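Side-chain contact in RNA polymerase II-associated protein 3 (Homo sapiens, PDB 6FM8), which provides a flexible scaffold that couples the chaperone HSP90 to the R2TP co-chaperone complex: residues A[21-26]-A[37-42]. Sequence-based numbering, arbitrary orientation. Where two conformers were deposited one is given.
Sequences KILHDF and FEILQR
L23 and L40 face each other across the gap between two antiparallel helices, and their CA atoms lie 7.1 Å apart. Both side chains set out toward the partner helix. L40 can be followed outward from CB. Its CB leads to CG, which lies 4.2 Å from CB of L23. At the tip the two methyls part. CD2 packs against CB of L23 at 3.7 Å and also approaches the backbone N of H24 at 4.0 Å. CD1 lies over the backbone, about 4.1 Å from both O of L23 and CA of H24. In L40, CG stands anti to the carbonyl carbon and beside the backbone N (L40 chi1 -73°), which sends it toward the first helix. The second torsion of L40 then splits the methyls between CB of L23 and the backbone. L23 answers with its own tip. Its CD1 touches CG2 of I39 at 3.7 Å, and these two side chains cross at about a right angle. The side-chain contacts are apolar: L23 is held at CB by one residue and at a methyl by another. Cut back to an alanine, L40 would lose CG and both methyls, which would probably leave CB of L23 and the backbone at H24 without apolar cover and open a gap between the helices. The axes approach to 10.0 Å, with 150° between their directions. The contact lies at the surface and joins helix 13-29 to helix 34-48, the two arms of a helical hairpin. L23 also touches L43, one turn beyond I39, while Y27 on the first helix meets both F37 and L40, extending the same seam toward the interhelical turn.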
loop_
_atom_site.group_PDB
_atom_site.type_symbol
_atom_site.label_atom_id
_atom_site.label_comp_id
_atom_site.label_asym_id
_atom_site.label_seq_id
_atom_site.Cartn_x
_atom_site.Cartn_y
_atom_site.Cartn_z
ATOM N N LYS A 21 1.597 -7.218 0.138
ATOM C CA LYS A 21 2.453 -8.403 0.223
ATOM C C LYS A 21 3.569 -8.347 -0.824
ATOM O O LYS A 21 4.722 -8.520 -0.455
ATOM C CB LYS A 21 1.614 -9.700 0.071
ATOM C CG LYS A 21 2.424 -10.984 0.176
ATOM N N ILE A 22 3.230 -8.082 -2.106
ATOM C CA ILE A 22 4.187 -7.978 -3.217
ATOM C C ILE A 22 5.232 -6.878 -2.926
ATOM O O ILE A 22 6.433 -7.113 -3.046
ATOM C CB ILE A 22 3.417 -7.702 -4.533
ATOM C CG1 ILE A 22 2.777 -9.005 -5.056
ATOM C CG2 ILE A 22 4.348 -7.092 -5.585
ATOM C CD1 ILE A 22 1.568 -8.783 -5.996
ATOM N N LEU A 23 4.756 -5.699 -2.511
ATOM C CA LEU A 23 5.615 -4.559 -2.217
ATOM C C LEU A 23 6.507 -4.826 -0.992
ATOM O O LEU A 23 7.669 -4.444 -0.993
ATOM C CB LEU A 23 4.749 -3.315 -1.972
ATOM C CG LEU A 23 4.220 -2.616 -3.247
ATOM C CD1 LEU A 23 3.142 -1.652 -2.899
ATOM C CD2 LEU A 23 5.316 -1.896 -3.989
ATOM N N HIS A 24 5.958 -5.468 0.036
ATOM C CA HIS A 24 6.737 -5.759 1.239
ATOM C C HIS A 24 7.817 -6.808 0.925
ATOM O O HIS A 24 8.955 -6.650 1.357
ATOM C CB HIS A 24 5.827 -6.187 2.401
ATOM C CG HIS A 24 6.595 -6.516 3.639
ATOM N ND1 HIS A 24 7.276 -5.542 4.347
ATOM C CD2 HIS A 24 6.809 -7.713 4.226
ATOM C CE1 HIS A 24 7.870 -6.175 5.345
ATOM N NE2 HIS A 24 7.603 -7.475 5.327
ATOM N N ASP A 25 7.483 -7.836 0.126
ATOM C CA ASP A 25 8.445 -8.852 -0.317
ATOM C C ASP A 25 9.572 -8.209 -1.114
ATOM O O ASP A 25 10.745 -8.512 -0.872
ATOM C CB ASP A 25 7.754 -9.919 -1.180
ATOM C CG ASP A 25 7.003 -10.971 -0.405
ATOM O OD1 ASP A 25 6.994 -10.899 0.844
ATOM O OD2 ASP A 25 6.371 -11.833 -1.048
ATOM N N PHE A 26 9.211 -7.293 -2.044
ATOM C CA PHE A 26 10.176 -6.563 -2.879
ATOM C C PHE A 26 11.049 -5.650 -1.983
ATOM O O PHE A 26 12.270 -5.570 -2.188
ATOM C CB PHE A 26 9.425 -5.741 -3.946
ATOM C CG PHE A 26 10.307 -5.033 -4.947
ATOM C CD1 PHE A 26 10.707 -5.670 -6.119
ATOM C CD2 PHE A 26 10.692 -3.716 -4.748
ATOM C CE1 PHE A 26 11.489 -5.004 -7.062
ATOM C CE2 PHE A 26 11.497 -3.055 -5.686
ATOM C CZ PHE A 26 11.884 -3.701 -6.839
ATOM N N PHE A 37 9.588 1.897 0.731
ATOM C CA PHE A 37 9.110 2.281 2.058
ATOM C C PHE A 37 7.993 3.339 1.939
ATOM O O PHE A 37 6.954 3.246 2.594
ATOM C CB PHE A 37 10.302 2.867 2.854
ATOM C CG PHE A 37 9.871 3.392 4.201
ATOM C CD1 PHE A 37 9.739 2.535 5.285
ATOM C CD2 PHE A 37 9.600 4.746 4.387
ATOM C CE1 PHE A 37 9.327 3.018 6.531
ATOM C CE2 PHE A 37 9.170 5.226 5.629
ATOM C CZ PHE A 37 9.052 4.356 6.695
ATOM N N GLU A 38 8.240 4.362 1.111
ATOM C CA GLU A 38 7.290 5.450 0.914
ATOM C C GLU A 38 5.955 4.942 0.340
ATOM O O GLU A 38 4.891 5.377 0.799
ATOM C CB GLU A 38 7.910 6.519 0.009
ATOM C CG GLU A 38 8.975 7.340 0.719
ATOM N N ILE A 39 5.998 4.024 -0.631
ATOM C CA ILE A 39 4.761 3.487 -1.220
ATOM C C ILE A 39 3.972 2.725 -0.129
ATOM O O ILE A 39 2.761 2.935 0.026
ATOM C CB ILE A 39 5.042 2.609 -2.468
ATOM C CG1 ILE A 39 5.723 3.433 -3.608
ATOM C CG2 ILE A 39 3.731 1.988 -2.981
ATOM C CD1 ILE A 39 6.364 2.530 -4.732
ATOM N N LEU A 40 4.678 1.871 0.635
ATOM C CA LEU A 40 4.088 1.102 1.738
ATOM C C LEU A 40 3.508 2.026 2.810
ATOM O O LEU A 40 2.427 1.740 3.322
ATOM C CB LEU A 40 5.141 0.159 2.347
ATOM C CG LEU A 40 5.494 -1.061 1.480
ATOM C CD1 LEU A 40 6.826 -1.693 1.934
ATOM C CD2 LEU A 40 4.326 -2.117 1.498
ATOM N N GLN A 41 4.208 3.153 3.122
ATOM C CA GLN A 41 3.733 4.116 4.114
ATOM C C GLN A 41 2.420 4.756 3.649
ATOM O O GLN A 41 1.496 4.861 4.443
ATOM C CB GLN A 41 4.802 5.193 4.390
ATOM C CG GLN A 41 5.276 5.245 5.836
ATOM C CD GLN A 41 4.261 5.870 6.767
ATOM O OE1 GLN A 41 3.873 7.035 6.620
ATOM N NE2 GLN A 41 3.819 5.109 7.759
ATOM N N ARG A 42 2.310 5.121 2.358
ATOM C CA ARG A 42 1.071 5.705 1.818
ATOM C C ARG A 42 -0.081 4.671 1.867
ATOM O O ARG A 42 -1.219 5.017 2.197
ATOM C CB ARG A 42 1.266 6.189 0.371
ATOM C CG ARG A 42 1.982 7.522 0.214
ATOM C CD ARG A 42 1.794 8.061 -1.197
#